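Local coordinates for maltose operon transcriptional repressor (Staphylococcus aureus subsp. aureus Mu50, PDB 3HCW), which probably represses transcription of the maltose operon, as a bacterial regulator whose periplasmic-binding-protein-like part would sense a small effector molecule, at residues 32-37 with 248-254; 108-114 with 269-275; 136-140 with 199-203. All coordinates share one frame; numbering follows the deposited sequence.

Interaction 1 of 3, residues 32-37 with 248-254; sequences LGISET and RMLGQQA
In Arg248 a chi1 of -161° points CG away from the main-chain nitrogen, and the extended chain beyond it carries the guanidinium across to Glu36, whose own CG stands between its backbone N and carbonyl carbon (chi1 79°) and so swings the carboxylate out to meet it. The pair joins two helices of the N-terminal lobe of a periplasmic-binding-protein-like fold: helix 25-39, early in the chain, and helix 247-263, which the chain adds after building the other lobe. The short helical segments cross at -39° and approach to 6.5 Å between axes, a distance that two glycines make possible. Gly33 and Gly251 face each other with CA atoms 4.1 Å apart; lacking side chains, they let backbone rest on backbone. There Gly33 CA makes a CA-H...O contact with Arg248 O at 3.5 Å. Beside them, Ile34 lays CG1 on Gly251 O at 3.4 Å and comes loosely within range of Ala254 CB.

The polar side of the crossing is a side-on salt bridge, with the carboxylate and guanidinium nearly coplanar. Arg248 NE donates to Glu36 OE1 at 3.0 Å and Arg248 NH1 to Glu36 OE2 at 2.7 Å, each on a syn lone pair, so two bonds fix the rotation of both groups. Gln252, one helical turn beyond Arg248, adds a third donor: its NE2 comes to Glu36 OE1 from above the carboxylate plane at 3.1 Å. A leucine suits position 32 because its methyl can cover the flat cation: Leu32 CD2 sits over the centre of one guanidinium face. Arg22 of the second subunit packs against both Leu32 and Arg248. Nearer the root of the Gln252 side chain, Thr37 OG1 rests against CG while making a weak hydrogen bond back to Gly33 O.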
ATOM      1  N   LEU A  32      10.620  -6.043  -1.450  1.00 32.35           N
ATOM      2  CA  LEU A  32      11.096  -6.434  -0.107  1.00 32.29           C
ATOM      3  C   LEU A  32      11.726  -7.838  -0.092  1.00 38.61           C
ATOM      4  O   LEU A  32      12.799  -8.049   0.493  1.00 43.74           O
ATOM      5  CB  LEU A  32       9.959  -6.357   0.924  1.00 29.48           C
ATOM      6  CG  LEU A  32      10.281  -6.675   2.390  1.00 38.81           C
ATOM      7  CD1 LEU A  32      11.146  -5.593   3.021  1.00 47.69           C
ATOM      8  CD2 LEU A  32       9.013  -6.848   3.192  1.00 38.71           C
ATOM      9  N   GLY A  33      11.057  -8.789  -0.739  1.00 34.55           N
ATOM     10  CA  GLY A  33      11.585 -10.132  -0.901  1.00 26.68           C
ATOM     11  C   GLY A  33      12.937 -10.134  -1.596  1.00 36.36           C
ATOM     12  O   GLY A  33      13.884 -10.758  -1.104  1.00 34.94           O
ATOM     13  N   ILE A  34      13.040  -9.426  -2.727  1.00 27.27           N
ATOM     14  CA  ILE A  34      14.315  -9.337  -3.441  1.00 30.11           C
ATOM     15  C   ILE A  34      15.412  -8.677  -2.600  1.00 29.26           C
ATOM     16  O   ILE A  34      16.500  -9.229  -2.454  1.00 35.24           O
ATOM     17  CB  ILE A  34      14.192  -8.560  -4.769  1.00 35.03           C
ATOM     18  CG1 ILE A  34      13.324  -9.325  -5.760  1.00 26.91           C
ATOM     19  CG2 ILE A  34      15.601  -8.301  -5.375  1.00 26.87           C
ATOM     20  CD1 ILE A  34      12.577  -8.457  -6.703  1.00 23.04           C
ATOM     21  N   SER A  35      15.098  -7.516  -2.030  1.00 31.94           N
ATOM     22  CA  SER A  35      16.108  -6.679  -1.381  0.50 35.74           C
ATOM     23  C   SER A  35      16.700  -7.306  -0.124  1.00 37.23           C
ATOM     24  O   SER A  35      17.909  -7.292   0.048  1.00 38.35           O
ATOM     25  CB  SER A  35      15.557  -5.284  -1.077  0.50 37.42           C
ATOM     26  OG  SER A  35      14.382  -5.371  -0.299  0.50 35.68           O
ATOM     27  N   GLU A  36      15.854  -7.865   0.742  1.00 41.33           N
ATOM     28  CA  GLU A  36      16.352  -8.473   1.975  1.00 45.36           C
ATOM     29  C   GLU A  36      17.272  -9.670   1.698  1.00 47.58           C
ATOM     30  O   GLU A  36      18.271  -9.842   2.382  1.00 56.98           O
ATOM     31  CB  GLU A  36      15.215  -8.815   2.952  1.00 42.43           C
ATOM     32  CG  GLU A  36      14.423 -10.085   2.656  1.00 46.93           C
ATOM     33  CD  GLU A  36      13.024 -10.061   3.256  1.00 55.38           C
ATOM     34  OE1 GLU A  36      12.087 -10.585   2.611  1.00 56.90           O
ATOM     35  OE2 GLU A  36      12.859  -9.511   4.366  1.00 62.76           O
ATOM     36  N   THR A  37      16.951 -10.455   0.671  1.00 52.56           N
ATOM     37  CA  THR A  37      17.776 -11.588   0.244  1.00 45.36           C
ATOM     38  C   THR A  37      19.119 -11.100  -0.303  1.00 50.57           C
ATOM     39  O   THR A  37      20.173 -11.548   0.146  1.00 55.03           O
ATOM     40  CB  THR A  37      17.020 -12.445  -0.793  1.00 43.44           C
ATOM     41  OG1 THR A  37      15.924 -13.093  -0.138  1.00 42.64           O
ATOM     42  CG2 THR A  37      17.933 -13.509  -1.462  1.00 31.23           C
ATOM     43  N   ARG A 248       6.231 -11.954  -1.411  1.00 31.47           N
ATOM     44  CA  ARG A 248       7.492 -11.912  -0.671  1.00 29.61           C
ATOM     45  C   ARG A 248       8.340 -13.150  -0.967  1.00 30.34           C
ATOM     46  O   ARG A 248       9.560 -13.036  -1.113  1.00 35.86           O
ATOM     47  CB  ARG A 248       7.260 -11.744   0.824  1.00 35.41           C
ATOM     48  CG  ARG A 248       8.484 -11.257   1.560  1.00 42.66           C
ATOM     49  CD  ARG A 248       8.137 -10.856   2.971  1.00 51.77           C
ATOM     50  NE  ARG A 248       9.345 -10.573   3.734  1.00 51.47           N
ATOM     51  CZ  ARG A 248       9.358 -10.055   4.954  1.00 41.94           C
ATOM     52  NH1 ARG A 248      10.518  -9.839   5.565  1.00 39.57           N
ATOM     53  NH2 ARG A 248       8.220  -9.761   5.562  1.00 48.12           N
ATOM     54  N   MET A 249       7.682 -14.309  -1.085  1.00 32.65           N
ATOM     55  CA  MET A 249       8.333 -15.549  -1.519  0.50 30.53           C
ATOM     56  C   MET A 249       8.864 -15.439  -2.946  1.00 32.46           C
ATOM     57  O   MET A 249       9.998 -15.808  -3.206  1.00 29.25           O
ATOM     58  CB  MET A 249       7.379 -16.743  -1.435  0.50 33.18           C
ATOM     59  CG  MET A 249       7.588 -17.665  -0.242  0.50 48.83           C
ATOM     60  SD  MET A 249       6.721 -19.245  -0.439  0.50 45.73           S
ATOM     61  CE  MET A 249       7.797 -20.094  -1.591  0.50 54.93           C
ATOM     62  N   LEU A 250       8.032 -14.945  -3.869  1.00 24.67           N
ATOM     63  CA  LEU A 250       8.471 -14.729  -5.259  1.00 29.47           C
ATOM     64  C   LEU A 250       9.757 -13.899  -5.334  1.00 26.83           C
ATOM     65  O   LEU A 250      10.682 -14.241  -6.067  1.00 32.48           O
ATOM     66  CB  LEU A 250       7.374 -14.023  -6.074  1.00 27.13           C
ATOM     67  CG  LEU A 250       6.127 -14.796  -6.495  1.00 29.07           C
ATOM     68  CD1 LEU A 250       4.967 -13.836  -6.680  1.00 30.28           C
ATOM     69  CD2 LEU A 250       6.368 -15.601  -7.772  1.00 36.32           C
ATOM     70  N   GLY A 251       9.804 -12.819  -4.547  1.00 32.84           N
ATOM     71  CA  GLY A 251      10.956 -11.929  -4.494  1.00 31.05           C
ATOM     72  C   GLY A 251      12.202 -12.587  -3.920  1.00 37.12           C
ATOM     73  O   GLY A 251      13.299 -12.449  -4.477  1.00 36.87           O
ATOM     74  N   GLN A 252      12.034 -13.304  -2.812  1.00 36.41           N
ATOM     75  CA  GLN A 252      13.142 -14.028  -2.188  1.00 38.85           C
ATOM     76  C   GLN A 252      13.732 -15.051  -3.153  1.00 31.15           C
ATOM     77  O   GLN A 252      14.946 -15.156  -3.260  1.00 33.14           O
ATOM     78  CB  GLN A 252      12.706 -14.708  -0.886  1.00 31.47           C
ATOM     79  CG  GLN A 252      12.472 -13.738   0.261  1.00 44.81           C
ATOM     80  CD  GLN A 252      11.845 -14.401   1.484  1.00 47.70           C
ATOM     81  OE1 GLN A 252      11.497 -15.582   1.462  1.00 48.78           O
ATOM     82  NE2 GLN A 252      11.704 -13.634   2.561  1.00 47.48           N
ATOM     83  N   GLN A 253      12.865 -15.780  -3.855  1.00 30.47           N
ATOM     84  CA  GLN A 253      13.294 -16.785  -4.841  1.00 33.41           C
ATOM     85  C   GLN A 253      14.026 -16.163  -6.043  1.00 33.22           C
ATOM     86  O   GLN A 253      14.999 -16.725  -6.536  1.00 32.23           O
ATOM     87  CB  GLN A 253      12.097 -17.598  -5.327  1.00 33.49           C
ATOM     88  CG  GLN A 253      11.462 -18.504  -4.270  1.00 50.31           C
ATOM     89  CD  GLN A 253      12.320 -19.708  -3.930  1.00 60.63           C
ATOM     90  OE1 GLN A 253      12.790 -20.425  -4.819  1.00 51.79           O
ATOM     91  NE2 GLN A 253      12.525 -19.940  -2.641  1.00 65.00           N
ATOM     92  N   ALA A 254      13.562 -14.998  -6.495  1.00 32.75           N
ATOM     93  CA  ALA A 254      14.218 -14.284  -7.590  1.00 42.33           C
ATOM     94  C   ALA A 254      15.584 -13.771  -7.161  1.00 41.05           C
ATOM     95  O   ALA A 254      16.542 -13.818  -7.942  1.00 39.21           O
ATOM     96  CB  ALA A 254      13.353 -13.139  -8.077  1.00 36.83           C
TER

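Interaction 2 of 3, residues 108-114 with 269-275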
ATOM      1  N   PHE A 108      16.779 -18.634 -19.844  1.00 49.02           N
ATOM      2  CA  PHE A 108      16.655 -17.660 -18.760  1.00 45.27           C
ATOM      3  C   PHE A 108      15.692 -18.096 -17.665  1.00 47.47           C
ATOM      4  O   PHE A 108      14.549 -18.446 -17.945  1.00 45.38           O
ATOM      5  CB  PHE A 108      16.266 -16.297 -19.335  1.00 42.76           C
ATOM      6  CG  PHE A 108      17.189 -15.834 -20.426  1.00 51.13           C
ATOM      7  CD1 PHE A 108      18.469 -15.372 -20.118  1.00 44.66           C
ATOM      8  CD2 PHE A 108      16.801 -15.904 -21.763  1.00 52.95           C
ATOM      9  CE1 PHE A 108      19.345 -14.967 -21.126  1.00 60.61           C
ATOM     10  CE2 PHE A 108      17.667 -15.505 -22.783  1.00 42.43           C
ATOM     11  CZ  PHE A 108      18.940 -15.032 -22.467  1.00 58.08           C
ATOM     12  N   THR A 109      16.177 -18.092 -16.426  1.00 38.03           N
ATOM     13  CA  THR A 109      15.365 -18.476 -15.274  1.00 39.20           C
ATOM     14  C   THR A 109      14.154 -17.564 -15.094  1.00 37.33           C
ATOM     15  O   THR A 109      14.284 -16.337 -15.100  1.00 34.19           O
ATOM     16  CB  THR A 109      16.211 -18.519 -13.980  1.00 31.63           C
ATOM     17  OG1 THR A 109      17.178 -19.562 -14.104  1.00 36.97           O
ATOM     18  CG2 THR A 109      15.349 -18.820 -12.755  1.00 39.21           C
ATOM     19  N   HIS A 110      12.981 -18.184 -14.974  1.00 33.24           N
ATOM     20  CA  HIS A 110      11.743 -17.487 -14.665  1.00 33.11           C
ATOM     21  C   HIS A 110      11.209 -17.929 -13.306  1.00 31.91           C
ATOM     22  O   HIS A 110      11.340 -19.093 -12.916  1.00 28.23           O
ATOM     23  CB  HIS A 110      10.693 -17.768 -15.734  1.00 25.02           C
ATOM     24  CG  HIS A 110      10.906 -17.021 -17.012  1.00 40.19           C
ATOM     25  ND1 HIS A 110      10.033 -16.056 -17.465  1.00 38.55           N
ATOM     26  CD2 HIS A 110      11.882 -17.110 -17.945  1.00 36.61           C
ATOM     27  CE1 HIS A 110      10.462 -15.582 -18.622  1.00 39.27           C
ATOM     28  NE2 HIS A 110      11.582 -16.205 -18.935  1.00 30.53           N
ATOM     29  N   ILE A 111      10.615 -16.984 -12.588  1.00 39.49           N
ATOM     30  CA  ILE A 111       9.969 -17.258 -11.309  1.00 28.57           C
ATOM     31  C   ILE A 111       8.520 -16.785 -11.417  1.00 32.82           C
ATOM     32  O   ILE A 111       8.264 -15.618 -11.669  1.00 35.12           O
ATOM     33  CB  ILE A 111      10.725 -16.586 -10.117  1.00 35.87           C
ATOM     34  CG1 ILE A 111      12.066 -17.287  -9.846  1.00 38.16           C
ATOM     35  CG2 ILE A 111       9.917 -16.662  -8.844  1.00 30.45           C
ATOM     36  CD1 ILE A 111      13.235 -16.626 -10.473  1.00 53.51           C
ATOM     37  N   ASP A 112       7.574 -17.699 -11.249  1.00 25.46           N
ATOM     38  CA  ASP A 112       6.166 -17.364 -11.429  1.00 35.67           C
ATOM     39  C   ASP A 112       5.290 -18.074 -10.390  1.00 33.67           C
ATOM     40  O   ASP A 112       5.773 -18.947  -9.654  1.00 32.05           O
ATOM     41  CB  ASP A 112       5.742 -17.771 -12.845  1.00 29.07           C
ATOM     42  CG  ASP A 112       4.615 -16.911 -13.412  1.00 39.81           C
ATOM     43  OD1 ASP A 112       4.187 -15.936 -12.764  1.00 40.35           O
ATOM     44  OD2 ASP A 112       4.142 -17.231 -14.525  1.00 56.01           O
ATOM     45  N   ASN A 113       4.025 -17.658 -10.303  1.00 30.95           N
ATOM     46  CA  ASN A 113       2.967 -18.502  -9.753  1.00 29.76           C
ATOM     47  C   ASN A 113       2.392 -19.278 -10.925  1.00 35.30           C
ATOM     48  O   ASN A 113       2.637 -18.922 -12.095  1.00 30.21           O
ATOM     49  CB  ASN A 113       1.832 -17.666  -9.160  1.00 27.02           C
ATOM     50  CG  ASN A 113       2.282 -16.749  -8.049  1.00 30.24           C
ATOM     51  OD1 ASN A 113       2.225 -15.527  -8.184  1.00 24.52           O
ATOM     52  ND2 ASN A 113       2.719 -17.328  -6.937  1.00 21.85           N
ATOM     53  N   ASP A 114       1.607 -20.314 -10.624  1.00 28.81           N
ATOM     54  CA  ASP A 114       0.778 -20.963 -11.641  1.00 22.74           C
ATOM     55  C   ASP A 114      -0.534 -20.188 -11.694  1.00 24.83           C
ATOM     56  O   ASP A 114      -1.434 -20.389 -10.882  1.00 30.78           O
ATOM     57  CB  ASP A 114       0.581 -22.460 -11.333  1.00 33.21           C
ATOM     58  CG  ASP A 114      -0.121 -23.225 -12.464  1.00 41.25           C
ATOM     59  OD1 ASP A 114      -0.078 -24.476 -12.456  1.00 42.11           O
ATOM     60  OD2 ASP A 114      -0.739 -22.599 -13.351  1.00 39.88           O
ATOM     61  N   VAL A 269      21.109 -24.040 -15.632  1.00 76.93           N
ATOM     62  CA  VAL A 269      19.844 -23.296 -15.726  1.00 71.28           C
ATOM     63  C   VAL A 269      18.627 -24.013 -15.112  1.00 69.01           C
ATOM     64  O   VAL A 269      18.278 -25.131 -15.505  1.00 71.19           O
ATOM     65  CB  VAL A 269      19.511 -22.912 -17.198  1.00 72.56           C
ATOM     66  CG1 VAL A 269      18.429 -21.841 -17.239  1.00 66.41           C
ATOM     67  CG2 VAL A 269      20.757 -22.435 -17.940  1.00 72.84           C
ATOM     68  N   ILE A 270      18.000 -23.355 -14.137  1.00 58.46           N
ATOM     69  CA  ILE A 270      16.689 -23.750 -13.648  1.00 52.32           C
ATOM     70  C   ILE A 270      15.704 -22.946 -14.484  1.00 48.22           C
ATOM     71  O   ILE A 270      15.654 -21.735 -14.352  1.00 47.87           O
ATOM     72  CB  ILE A 270      16.491 -23.401 -12.142  1.00 54.04           C
ATOM     73  CG1 ILE A 270      17.664 -23.900 -11.276  1.00 55.49           C
ATOM     74  CG2 ILE A 270      15.142 -23.917 -11.641  1.00 55.83           C
ATOM     75  CD1 ILE A 270      17.722 -25.418 -11.049  1.00 66.15           C
ATOM     76  N   GLU A 271      14.941 -23.610 -15.352  1.00 47.65           N
ATOM     77  CA  GLU A 271      14.093 -22.911 -16.334  1.00 46.44           C
ATOM     78  C   GLU A 271      12.910 -22.142 -15.742  1.00 48.49           C
ATOM     79  O   GLU A 271      12.585 -21.048 -16.218  1.00 37.77           O
ATOM     80  CB  GLU A 271      13.582 -23.878 -17.403  1.00 43.05           C
ATOM     81  CG  GLU A 271      14.597 -24.227 -18.479  1.00 57.47           C
ATOM     82  CD  GLU A 271      13.972 -24.950 -19.675  1.00 62.71           C
ATOM     83  OE1 GLU A 271      14.636 -25.844 -20.244  1.00 74.45           O
ATOM     84  OE2 GLU A 271      12.823 -24.624 -20.050  1.00 70.67           O
ATOM     85  N   LEU A 272      12.275 -22.711 -14.713  1.00 40.64           N
ATOM     86  CA  LEU A 272      11.038 -22.159 -14.165  1.00 40.03           C
ATOM     87  C   LEU A 272      10.854 -22.570 -12.716  1.00 43.67           C
ATOM     88  O   LEU A 272      10.893 -23.756 -12.393  1.00 42.32           O
ATOM     89  CB  LEU A 272       9.832 -22.602 -15.005  1.00 44.10           C
ATOM     90  CG  LEU A 272       8.415 -22.096 -14.689  1.00 41.32           C
ATOM     91  CD1 LEU A 272       8.320 -20.586 -14.669  1.00 28.67           C
ATOM     92  CD2 LEU A 272       7.430 -22.657 -15.695  1.00 37.25           C
ATOM     93  N   VAL A 273      10.684 -21.585 -11.840  1.00 39.76           N
ATOM     94  CA  VAL A 273      10.430 -21.869 -10.434  1.00 39.88           C
ATOM     95  C   VAL A 273       8.985 -21.472 -10.165  1.00 44.12           C
ATOM     96  O   VAL A 273       8.583 -20.340 -10.450  1.00 45.95           O
ATOM     97  CB  VAL A 273      11.409 -21.122  -9.481  1.00 44.96           C
ATOM     98  CG1 VAL A 273      11.081 -21.411  -8.015  1.00 38.54           C
ATOM     99  CG2 VAL A 273      12.875 -21.492  -9.785  1.00 36.73           C
ATOM    100  N   ILE A 274       8.198 -22.415  -9.652  1.00 31.95           N
ATOM    101  CA  ILE A 274       6.784 -22.174  -9.401  1.00 34.32           C
ATOM    102  C   ILE A 274       6.516 -22.046  -7.889  1.00 34.84           C
ATOM    103  O   ILE A 274       6.878 -22.921  -7.103  1.00 40.64           O
ATOM    104  CB  ILE A 274       5.900 -23.250 -10.099  1.00 34.35           C
ATOM    105  CG1 ILE A 274       6.043 -23.164 -11.635  1.00 48.15           C
ATOM    106  CG2 ILE A 274       4.425 -23.145  -9.673  1.00 24.35           C
ATOM    107  CD1 ILE A 274       5.257 -22.024 -12.336  1.00 29.34           C
ATOM    108  N   ILE A 275       5.914 -20.926  -7.502  1.00 34.52           N
ATOM    109  CA  ILE A 275       5.511 -20.660  -6.123  1.00 30.83           C
ATOM    110  C   ILE A 275       4.012 -20.954  -5.992  1.00 33.24           C
ATOM    111  O   ILE A 275       3.200 -20.415  -6.750  1.00 40.54           O
ATOM    112  CB  ILE A 275       5.872 -19.194  -5.700  1.00 31.89           C
ATOM    113  CG1 ILE A 275       7.334 -19.099  -5.283  1.00 39.09           C
ATOM    114  CG2 ILE A 275       5.024 -18.686  -4.535  1.00 29.95           C
ATOM    115  CD1 ILE A 275       8.236 -18.633  -6.367  1.00 38.44           C
TER
HETATM  116  O   HOH W   1       1.351 -21.545  -8.052  1.00 33.77           O
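Ile275 O is gripped by two groups: Asn113 ND2 donates to it at 3.1 Å from above the carbonyl plane, and a water that accepts from Asp114 N donates to it as well. The same Asn113 ND2 also bonds Ile245 O, so an asparagine amide here ties together two pieces of backbone. Along the strands the register is parallel, His110 pairing with Leu272 and Ile111 with Val273. Val273 N donates to His110 O at 2.8 Å, and Asp112 N to Val273 O at 2.9 Å in a nearly straight bond; Ile275 N then donates to Asp112 O. Near His110 N, which bonds Glu271 O, the Thr109 hydroxyl adds a bond of its own, OG1 donating to Ile270 O at 2.7 Å.

Branched apolar residues suit the face under helix 247-263. Ile111 lies side by side with Val273; chi1 of -71° sets its CG1 beside the backbone N and leaves CG2 anti to it, where it meets Ile275 CD1 at 3.6 Å. Asp112 OD1 and Asn113 OD1 hydrogen-bond a glycerol, probably from the crystallisation liquor, and Asp114 caps helix 115-129. Polar residues at the C-terminal ends of parallel strands are characteristic of the ligand cleft in periplasmic-binding-protein-like folds, which the glycerol may mark.

Interaction 3 of 3, residues 136-140 with 199-203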
ATOM      1  N   PHE A 136     -15.461 -11.628 -15.283  1.00 32.33           N
ATOM      2  CA  PHE A 136     -14.048 -11.360 -15.024  1.00 32.95           C
ATOM      3  C   PHE A 136     -13.694  -9.956 -15.491  1.00 33.57           C
ATOM      4  O   PHE A 136     -13.954  -9.589 -16.635  1.00 27.65           O
ATOM      5  CB  PHE A 136     -13.123 -12.369 -15.718  1.00 34.02           C
ATOM      6  CG  PHE A 136     -11.709 -12.383 -15.171  1.00 37.42           C
ATOM      7  CD1 PHE A 136     -11.346 -13.298 -14.171  1.00 20.58           C
ATOM      8  CD2 PHE A 136     -10.739 -11.493 -15.657  1.00 36.32           C
ATOM      9  CE1 PHE A 136     -10.043 -13.325 -13.654  1.00 25.53           C
ATOM     10  CE2 PHE A 136      -9.434 -11.505 -15.148  1.00 32.38           C
ATOM     11  CZ  PHE A 136      -9.085 -12.425 -14.144  1.00 39.01           C
ATOM     12  N   ILE A 137     -13.086  -9.184 -14.598  1.00 24.94           N
ATOM     13  CA  ILE A 137     -12.688  -7.822 -14.913  1.00 29.70           C
ATOM     14  C   ILE A 137     -11.163  -7.716 -14.969  1.00 27.98           C
ATOM     15  O   ILE A 137     -10.468  -8.096 -14.028  1.00 35.47           O
ATOM     16  CB  ILE A 137     -13.310  -6.800 -13.923  1.00 30.53           C
ATOM     17  CG1 ILE A 137     -14.831  -6.976 -13.862  1.00 26.85           C
ATOM     18  CG2 ILE A 137     -12.950  -5.375 -14.323  1.00 30.65           C
ATOM     19  CD1 ILE A 137     -15.559  -5.925 -13.042  1.00 32.94           C
ATOM     20  N   THR A 138     -10.649  -7.219 -16.086  1.00 37.61           N
ATOM     21  CA  THR A 138      -9.206  -7.114 -16.283  1.00 37.30           C
ATOM     22  C   THR A 138      -8.746  -5.703 -16.690  1.00 39.17           C
ATOM     23  O   THR A 138      -9.565  -4.831 -17.008  1.00 32.74           O
ATOM     24  CB  THR A 138      -8.676  -8.210 -17.262  1.00 34.74           C
ATOM     25  OG1 THR A 138      -7.248  -8.277 -17.178  1.00 42.00           O
ATOM     26  CG2 THR A 138      -9.108  -7.946 -18.709  1.00 38.47           C
ATOM     27  N   GLU A 139      -7.431  -5.495 -16.639  1.00 42.58           N
ATOM     28  CA  GLU A 139      -6.786  -4.242 -17.029  1.00 51.86           C
ATOM     29  C   GLU A 139      -6.152  -4.366 -18.400  1.00 42.72           C
ATOM     30  O   GLU A 139      -5.760  -5.451 -18.811  1.00 46.23           O
ATOM     31  CB  GLU A 139      -5.675  -3.890 -16.040  1.00 53.96           C
ATOM     32  CG  GLU A 139      -6.076  -2.965 -14.907  1.00 70.03           C
ATOM     33  CD  GLU A 139      -4.973  -2.817 -13.864  1.00 74.32           C
ATOM     34  OE1 GLU A 139      -4.422  -3.849 -13.409  1.00 68.56           O
ATOM     35  OE2 GLU A 139      -4.664  -1.660 -13.496  1.00 90.67           O
ATOM     36  N   LYS A 140      -6.014  -3.235 -19.081  1.00 48.58           N
ATOM     37  CA  LYS A 140      -5.390  -3.180 -20.398  1.00 57.71           C
ATOM     38  C   LYS A 140      -3.894  -3.517 -20.367  1.00 57.78           C
ATOM     39  O   LYS A 140      -3.250  -3.503 -19.309  1.00 48.90           O
ATOM     40  CB  LYS A 140      -5.622  -1.807 -21.039  1.00 66.72           C
ATOM     41  CG  LYS A 140      -6.886  -1.110 -20.552  1.00 71.90           C
ATOM     42  CD  LYS A 140      -7.702  -0.576 -21.710  1.00 78.92           C
ATOM     43  CE  LYS A 140      -9.032  -0.039 -21.220  1.00 68.62           C
ATOM     44  NZ  LYS A 140     -10.138  -0.303 -22.183  1.00 73.05           N
ATOM     45  N   LEU A 199      -8.885  -9.147 -11.826  1.00 30.88           N
ATOM     46  CA  LEU A 199      -7.481  -9.470 -12.063  1.00 33.20           C
ATOM     47  C   LEU A 199      -6.527  -9.297 -10.866  1.00 30.21           C
ATOM     48  O   LEU A 199      -5.637 -10.116 -10.659  1.00 33.29           O
ATOM     49  CB  LEU A 199      -6.981  -8.600 -13.227  1.00 21.32           C
ATOM     50  CG  LEU A 199      -5.532  -8.830 -13.668  1.00 29.94           C
ATOM     51  CD1 LEU A 199      -5.410 -10.208 -14.289  1.00 24.43           C
ATOM     52  CD2 LEU A 199      -5.072  -7.755 -14.638  1.00 39.05           C
ATOM     53  N   ASP A 200      -6.720  -8.228 -10.096  1.00 25.72           N
ATOM     54  CA  ASP A 200      -5.762  -7.786  -9.095  1.00 31.04           C
ATOM     55  C   ASP A 200      -6.487  -6.913  -8.083  1.00 25.43           C
ATOM     56  O   ASP A 200      -7.440  -6.229  -8.428  1.00 30.21           O
ATOM     57  CB  ASP A 200      -4.640  -6.976  -9.777  1.00 38.19           C
ATOM     58  CG  ASP A 200      -3.710  -6.303  -8.783  1.00 52.40           C
ATOM     59  OD1 ASP A 200      -3.007  -7.034  -8.056  1.00 37.70           O
ATOM     60  OD2 ASP A 200      -3.691  -5.050  -8.719  1.00 44.80           O
ATOM     61  N   ALA A 201      -6.016  -6.939  -6.839  1.00 27.07           N
ATOM     62  CA  ALA A 201      -6.643  -6.248  -5.713  1.00 25.72           C
ATOM     63  C   ALA A 201      -6.772  -4.723  -5.858  1.00 27.73           C
ATOM     64  O   ALA A 201      -7.754  -4.152  -5.411  1.00 26.94           O
ATOM     65  CB  ALA A 201      -5.882  -6.585  -4.436  1.00 34.92           C
ATOM     66  N   MET A 202      -5.787  -4.073  -6.479  1.00 30.28           N
ATOM     67  CA  MET A 202      -5.810  -2.613  -6.656  1.00 22.98           C
ATOM     68  C   MET A 202      -6.945  -2.187  -7.586  1.00 27.85           C
ATOM     69  O   MET A 202      -7.696  -1.262  -7.270  1.00 32.12           O
ATOM     70  CB  MET A 202      -4.444  -2.105  -7.153  1.00 31.80           C
ATOM     71  CG  MET A 202      -4.144  -0.636  -6.814  1.00 49.88           C
ATOM     72  SD  MET A 202      -4.412  -0.136  -5.082  1.00 47.80           S
ATOM     73  CE  MET A 202      -3.316  -1.256  -4.222  1.00 18.62           C
ATOM     74  N   LEU A 203      -7.101  -2.901  -8.701  1.00 27.44           N
ATOM     75  CA  LEU A 203      -8.271  -2.723  -9.568  1.00 29.05           C
ATOM     76  C   LEU A 203      -9.586  -3.105  -8.846  1.00 28.05           C
ATOM     77  O   LEU A 203     -10.575  -2.391  -8.935  1.00 35.68           O
ATOM     78  CB  LEU A 203      -8.103  -3.536 -10.859  1.00 30.26           C
ATOM     79  CG  LEU A 203      -9.263  -3.576 -11.860  1.00 27.66           C
ATOM     80  CD1 LEU A 203      -9.528  -2.173 -12.377  1.00 36.49           C
ATOM     81  CD2 LEU A 203      -8.956  -4.550 -13.008  1.00 28.29           C
TER
HETATM   82  O   HOH W   2      -4.604  -3.535 -10.631  1.00 43.71           O
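Leu199 packs tightly against strand 133-139, while the carboxylates of Glu139 and Asp200 share a water at the looser side. On the close side Leu199 N donates to Ile137 O at 2.9 Å, nearly in line with the carbonyl, and so prolongs the pairing of strand 194-198 with its parallel neighbour just before the chain turns into helix 201-213. Leucine suits this turn because its branched end spreads over Thr138 and Glu139: chi1 of -178° sends CG away from the backbone N, and CD2 settles 3.4 Å from Thr138 OG1. The hydroxyl's polar partner is Ser146 OG on helix 144-159. The Phe136 ring meets the backbone of the same leucine, CZ lying 4.0 Å from Leu199 CA. From the first turn of the helix Leu203 CD2 reaches the Glu139 CG methylene at 3.8 Å, the two side chains sliding past each other in opposite directions.

The looser side is polar. One water donates to Glu139 OE1 at 2.8 Å and to Asp200 OD2 at 2.6 Å, and weakly accepts from Leu203 N. Asp200 is the N-cap, its OD2 accepting from Met202 N, while OD1 bonds Asn228 ND2 and a glycerol, probably from the crystallisation liquor. With the two carboxylate oxygens, Glu139 OE1 and Asp200 OD2, 4.9 Å apart, the shared water probably eases their repulsion, and the helix N terminus would favour a charged Asp200.

How the interactions relate
From the N terminus, helix 25-39 supplies the first half of interaction 1 and strand 110-113 the first half of interaction 2, both in the N-terminal lobe. The chain then builds the other lobe, where interaction 3 closes a shorter loop between 136-140 and 199-203. On its return, helix 247-263 closes interaction 1 and strand 272-280 closes interaction 2. Interaction 3 is thus nested inside both larger loops, while those two cross. They also touch: Leu250, whose side chain leads away from 32-37, packs on Ile111 and Asn113, so helix 247-263 touches both helix 25-39 and the sheet. Interaction 3 stands apart, its centre about 23 Å from that of interaction 2.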